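Local structure of peptidase S8 and S53, subtilisin, kexin, sedolisin (Mycobacterium smegmatis, 4KG7) at residues A[258-263]-A[346-351]; A[327-332]-A[342-347]. The protein is a subtilisin-like serine protease, mycosin MycP3, of the mycobacterial ESX-3 type VII secretion system and probably cleaves peptide bonds with a charge-relay triad. All coordinates share one frame; numbering follows the deposited sequence.

Contact 1: residues A[258-263]-A[346-351]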
loop_
_atom_site.group_PDB
_atom_site.type_symbol
_atom_site.label_atom_id
_atom_site.label_comp_id
_atom_site.label_asym_id
_atom_site.label_seq_id
_atom_site.Cartn_x
_atom_site.Cartn_y
_atom_site.Cartn_z
ATOM N N TYR A 258 13.196 5.265 2.775
ATOM C CA TYR A 258 13.041 4.211 1.770
ATOM C C TYR A 258 11.597 4.004 1.291
ATOM O O TYR A 258 11.379 3.423 0.220
ATOM C CB TYR A 258 13.577 2.898 2.327
ATOM C CG TYR A 258 14.945 3.064 2.934
ATOM C CD1 TYR A 258 16.040 3.534 2.178
ATOM C CD2 TYR A 258 15.164 2.783 4.255
ATOM C CE1 TYR A 258 17.278 3.717 2.765
ATOM C CE2 TYR A 258 16.403 2.934 4.842
ATOM C CZ TYR A 258 17.467 3.396 4.094
ATOM O OH TYR A 258 18.685 3.536 4.725
ATOM N N VAL A 259 10.637 4.442 2.110
ATOM C CA VAL A 259 9.230 4.161 1.927
ATOM C C VAL A 259 8.477 5.495 1.825
ATOM O O VAL A 259 8.768 6.421 2.597
ATOM C CB VAL A 259 8.668 3.390 3.125
ATOM C CG1 VAL A 259 7.149 3.226 3.004
ATOM C CG2 VAL A 259 9.369 2.033 3.294
ATOM N N LEU A 260 7.597 5.628 0.838
ATOM C CA LEU A 260 6.702 6.762 0.685
ATOM C C LEU A 260 5.422 6.328 1.363
ATOM O O LEU A 260 4.716 5.437 0.874
ATOM C CB LEU A 260 6.439 7.095 -0.787
ATOM C CG LEU A 260 5.444 8.227 -1.074
ATOM C CD1 LEU A 260 5.799 9.518 -0.327
ATOM C CD2 LEU A 260 5.412 8.428 -2.592
ATOM N N SER A 261 5.145 6.964 2.506
ATOM C CA SER A 261 3.980 6.662 3.333
ATOM C C SER A 261 2.791 7.540 2.942
ATOM O O SER A 261 2.913 8.763 2.866
ATOM C CB SER A 261 4.347 6.834 4.813
ATOM O OG SER A 261 3.205 6.709 5.662
ATOM N N VAL A 262 1.653 6.882 2.695
ATOM C CA VAL A 262 0.509 7.482 2.074
ATOM C C VAL A 262 -0.700 7.540 3.000
ATOM O O VAL A 262 -1.225 6.500 3.413
ATOM C CB VAL A 262 0.108 6.686 0.819
ATOM C CG1 VAL A 262 -1.033 7.348 0.081
ATOM C CG2 VAL A 262 1.273 6.512 -0.111
ATOM N N GLY A 263 -1.133 8.768 3.302
ATOM C CA GLY A 263 -2.383 8.992 4.029
ATOM C C GLY A 263 -3.581 9.033 3.110
ATOM O O GLY A 263 -3.440 9.068 1.899
ATOM N N HIS A 346 10.517 12.422 -5.167
ATOM C CA HIS A 346 10.591 13.884 -5.135
ATOM C C HIS A 346 9.563 14.511 -6.070
ATOM O O HIS A 346 8.884 15.474 -5.722
ATOM C CB HIS A 346 12.011 14.326 -5.528
ATOM C CG HIS A 346 12.197 15.811 -5.586
ATOM N ND1 HIS A 346 12.474 16.579 -4.474
ATOM C CD2 HIS A 346 12.144 16.666 -6.629
ATOM C CE1 HIS A 346 12.614 17.839 -4.841
ATOM N NE2 HIS A 346 12.384 17.924 -6.134
ATOM N N ARG A 347 9.435 13.966 -7.258
ATOM C CA ARG A 347 8.485 14.478 -8.227
ATOM C C ARG A 347 7.041 14.343 -7.692
ATOM O O ARG A 347 6.203 15.223 -7.875
ATOM C CB ARG A 347 8.701 13.707 -9.519
ATOM C CG ARG A 347 7.774 14.025 -10.656
ATOM C CD ARG A 347 8.319 13.415 -11.937
ATOM N NE ARG A 347 9.370 14.233 -12.539
ATOM C CZ ARG A 347 9.175 15.216 -13.417
ATOM N NH1 ARG A 347 7.949 15.556 -13.821
ATOM N NH2 ARG A 347 10.225 15.881 -13.876
ATOM N N LEU A 348 6.742 13.201 -7.070
ATOM C CA LEU A 348 5.400 12.973 -6.554
ATOM C C LEU A 348 5.100 13.945 -5.432
ATOM O O LEU A 348 3.999 14.531 -5.359
ATOM C CB LEU A 348 5.286 11.541 -6.067
ATOM C CG LEU A 348 5.282 10.468 -7.163
ATOM C CD1 LEU A 348 5.340 9.099 -6.545
ATOM C CD2 LEU A 348 4.061 10.583 -8.060
ATOM N N THR A 349 6.038 14.094 -4.502
ATOM C CA THR A 349 5.755 14.942 -3.339
ATOM C C THR A 349 5.816 16.432 -3.679
ATOM O O THR A 349 5.009 17.206 -3.191
ATOM C CB THR A 349 6.658 14.642 -2.140
ATOM O OG1 THR A 349 8.031 14.860 -2.505
ATOM C CG2 THR A 349 6.486 13.233 -1.650
ATOM N N THR A 350 6.751 16.844 -4.519
ATOM C CA THR A 350 6.907 18.284 -4.790
ATOM C C THR A 350 5.757 18.825 -5.629
ATOM O O THR A 350 5.505 20.037 -5.631
ATOM C CB THR A 350 8.250 18.569 -5.487
ATOM O OG1 THR A 350 8.264 17.988 -6.777
ATOM C CG2 THR A 350 9.374 18.034 -4.700
ATOM N N THR A 351 5.022 17.938 -6.307
ATOM C CA THR A 351 3.881 18.358 -7.144
ATOM C C THR A 351 2.520 18.058 -6.523
ATOM O O THR A 351 1.495 18.318 -7.135
ATOM C CB THR A 351 3.913 17.713 -8.551
ATOM O OG1 THR A 351 3.783 16.282 -8.458
ATOM C CG2 THR A 351 5.204 18.059 -9.280
#

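Contact 2: residues A[327-332]-A[342-347]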
loop_
_atom_site.group_PDB
_atom_site.type_symbol
_atom_site.label_atom_id
_atom_site.label_comp_id
_atom_site.label_asym_id
_atom_site.label_seq_id
_atom_site.Cartn_x
_atom_site.Cartn_y
_atom_site.Cartn_z
ATOM N N GLY A 327 0.043 3.368 -8.448
ATOM C CA GLY A 327 -0.339 3.550 -9.854
ATOM C C GLY A 327 0.213 4.826 -10.473
ATOM O O GLY A 327 0.707 4.819 -11.586
ATOM N N VAL A 328 0.146 5.923 -9.737
ATOM C CA VAL A 328 0.721 7.177 -10.226
ATOM C C VAL A 328 2.224 7.085 -10.395
ATOM O O VAL A 328 2.764 7.581 -11.365
ATOM C CB VAL A 328 0.367 8.383 -9.329
ATOM C CG1 VAL A 328 0.948 9.666 -9.881
ATOM C CG2 VAL A 328 -1.132 8.573 -9.226
ATOM N N ALA A 329 2.902 6.445 -9.446
ATOM C CA ALA A 329 4.334 6.199 -9.578
ATOM C C ALA A 329 4.644 5.423 -10.857
ATOM O O ALA A 329 5.589 5.742 -11.548
ATOM C CB ALA A 329 4.904 5.477 -8.358
ATOM N N ALA A 330 3.842 4.411 -11.185
ATOM C CA ALA A 330 4.044 3.653 -12.423
ATOM C C ALA A 330 3.868 4.571 -13.638
ATOM O O ALA A 330 4.628 4.455 -14.608
ATOM C CB ALA A 330 3.089 2.453 -12.521
ATOM N N LEU A 331 2.873 5.461 -13.609
ATOM C CA LEU A 331 2.721 6.424 -14.718
ATOM C C LEU A 331 4.001 7.240 -14.886
ATOM O O LEU A 331 4.501 7.452 -16.004
ATOM C CB LEU A 331 1.540 7.363 -14.490
ATOM C CG LEU A 331 0.161 6.714 -14.485
ATOM C CD1 LEU A 331 -0.922 7.803 -14.471
ATOM C CD2 LEU A 331 -0.057 5.704 -15.606
ATOM N N VAL A 332 4.504 7.746 -13.772
ATOM C CA VAL A 332 5.663 8.646 -13.782
ATOM C C VAL A 332 6.902 7.893 -14.272
ATOM O O VAL A 332 7.667 8.411 -15.072
ATOM C CB VAL A 332 5.890 9.284 -12.390
ATOM C CG1 VAL A 332 7.240 9.981 -12.313
ATOM C CG2 VAL A 332 4.769 10.276 -12.091
ATOM N N ARG A 342 14.492 7.866 -6.014
ATOM C CA ARG A 342 14.466 9.105 -5.199
ATOM C C ARG A 342 13.889 10.252 -6.027
ATOM O O ARG A 342 13.124 11.079 -5.509
ATOM C CB ARG A 342 15.838 9.517 -4.698
ATOM C CG ARG A 342 16.471 8.618 -3.660
ATOM C CD ARG A 342 17.843 9.119 -3.374
ATOM N NE ARG A 342 18.518 8.555 -2.217
ATOM C CZ ARG A 342 19.673 7.892 -2.253
ATOM N NH1 ARG A 342 20.307 7.644 -3.388
ATOM N NH2 ARG A 342 20.208 7.499 -1.110
ATOM N N GLN A 343 14.267 10.323 -7.297
ATOM C CA GLN A 343 13.766 11.393 -8.173
ATOM C C GLN A 343 12.264 11.256 -8.353
ATOM O O GLN A 343 11.555 12.253 -8.384
ATOM C CB GLN A 343 14.468 11.387 -9.527
ATOM C CG GLN A 343 15.879 11.923 -9.482
ATOM C CD GLN A 343 16.589 11.775 -10.819
ATOM O OE1 GLN A 343 16.757 10.666 -11.328
ATOM N NE2 GLN A 343 17.032 12.892 -11.393
ATOM N N VAL A 344 11.764 10.018 -8.446
ATOM C CA VAL A 344 10.345 9.799 -8.648
ATOM C C VAL A 344 9.565 10.218 -7.411
ATOM O O VAL A 344 8.540 10.902 -7.526
ATOM C CB VAL A 344 10.050 8.317 -8.989
ATOM C CG1 VAL A 344 8.553 8.031 -8.980
ATOM C CG2 VAL A 344 10.647 7.943 -10.337
ATOM N N VAL A 345 10.063 9.843 -6.238
ATOM C CA VAL A 345 9.412 10.237 -4.999
ATOM C C VAL A 345 9.398 11.777 -4.876
ATOM O O VAL A 345 8.403 12.369 -4.529
ATOM C CB VAL A 345 10.057 9.541 -3.775
ATOM C CG1 VAL A 345 9.566 10.176 -2.473
ATOM C CG2 VAL A 345 9.752 8.045 -3.811
ATOM N N HIS A 346 10.517 12.422 -5.167
ATOM C CA HIS A 346 10.591 13.884 -5.135
ATOM C C HIS A 346 9.563 14.511 -6.070
ATOM O O HIS A 346 8.884 15.474 -5.722
ATOM C CB HIS A 346 12.011 14.326 -5.528
ATOM C CG HIS A 346 12.197 15.811 -5.586
ATOM N ND1 HIS A 346 12.474 16.579 -4.474
ATOM C CD2 HIS A 346 12.144 16.666 -6.629
ATOM C CE1 HIS A 346 12.614 17.839 -4.841
ATOM N NE2 HIS A 346 12.384 17.924 -6.134
ATOM N N ARG A 347 9.435 13.966 -7.258
ATOM C CA ARG A 347 8.485 14.478 -8.227
ATOM C C ARG A 347 7.041 14.343 -7.692
ATOM O O ARG A 347 6.203 15.223 -7.875
ATOM C CB ARG A 347 8.701 13.707 -9.519
ATOM C CG ARG A 347 7.774 14.025 -10.656
ATOM C CD ARG A 347 8.319 13.415 -11.937
ATOM N NE ARG A 347 9.370 14.233 -12.539
ATOM C CZ ARG A 347 9.175 15.216 -13.417
ATOM N NH1 ARG A 347 7.949 15.556 -13.821
ATOM N NH2 ARG A 347 10.225 15.881 -13.876
#

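Contact 1: residues A[258-263]-A[346-351]
Leu260 meets Leu348 and Thr349 through methyl groups, with no flat side chain in the interface. Neither ring of the two segments joins in. That of Tyr258 packs on helix 193-205, against Leu199, Arg200, Ala203 and Leu204. That of His346 is on the exposed side of its helix, and the placing of Thr350 CG2 over one of its faces is doubtful because of a clash with His346 O.

The touching is done by the two branches of Leu260, one for each partner. CD2 reaches Leu348 CD1 at 4.0 Å, and the two leucine side chains cross obliquely. CD1 lies 4.0 Å from Thr349 CG2. Leu260 holds CG trans to its backbone nitrogen (chi1 177°), which extends the fork from the strand toward the helix. Thr349 divides its two branches. OG1 turns back to bond the carbonyl of Val345, one helical turn earlier, while the methyl CG2 faces Leu260. The polar atom is thus satisfied within the helix, and the strand is met by carbon alone.

The end of the helix is marked by a similar bond. Thr351 OG1 donates to Arg347 O at 2.7 Å, in the carbonyl plane, with a C=O...O angle of 157°. The backbone bond from Thr351 N to the same oxygen is weak.

The contact joins the central parallel sheet of the subtilisin fold to helix 341-350. Strand 259-265 runs between strands 209-213 and 281-286. Ile283 of the latter touches both Leu260 and Leu348. Farther along the strand, Val262 packs on Ala321 and Val325 of helix 318-335.

Contact 2: residues A[327-332]-A[342-347]
Val332 packs against Arg347 and Val344 where two consecutive helices of the subtilisin fold, 318-335 and 341-350, pack at a steep angle. A short turn links the two. The segment axes come within 10.4 Å of each other, and their N-to-C directions differ by 116°. The second helix thus crosses the first somewhat past perpendicular and folds partly back over it.

Arg347 can be followed outward from its backbone. CB makes no close approach to helix 318-335. CG comes nearer, 4.4 Å from Val332 CG1. CD makes the real contact, 3.6 Å from Val332 CG1, so the carbon part of the arginine works here as an apolar chain. The chain is extended through its first two torsions and bends at chi3 (-81°), the turn about CG-CD, which swings NE and the guanidinium out of line with the first part of the chain. This bend carries the guanidinium group past the valine. NH1 then bonds the backbone carbonyls of Ala373 and Trp376, and the group makes a cation-pi contact with Phe336, in the turn between the helices. The charged end thus ties this helix pair to the C-terminal part of the chain, including helix 370-375.

Val344 enters one turn before Arg347. It also touches Val209 of strand 209-213, so it reaches both the sheet and the first helix. Its CG1 lies 4.1 Å from Val332 CG1, and the two valine side chains lie antiparallel, offset along their lengths. The same methyl, Val344 CG1, makes a looser approach to Ala329 CB, at 4.5 Å.

Contact 1 and contact 2 both use helix 341-350, with centres about 8 Å apart. They share His346 and Arg347 as segment residues, but Leu348 connects them physically. Leu348 CD2 is 3.7 Å from Val328 CG1 and 4.1 Å from Val332 CG2. Its CD1, the atom used against the strand in contact 1, is also 4.1 Å from Ala329 CB. Together the contacts join strand 259-265, helix 341-350 and helix 318-335 into one apolar cluster. Both lie away from the predicted charge-relay residues Asp73, His104 and Ser319, although helix 318-335 carries Ser319 near its start.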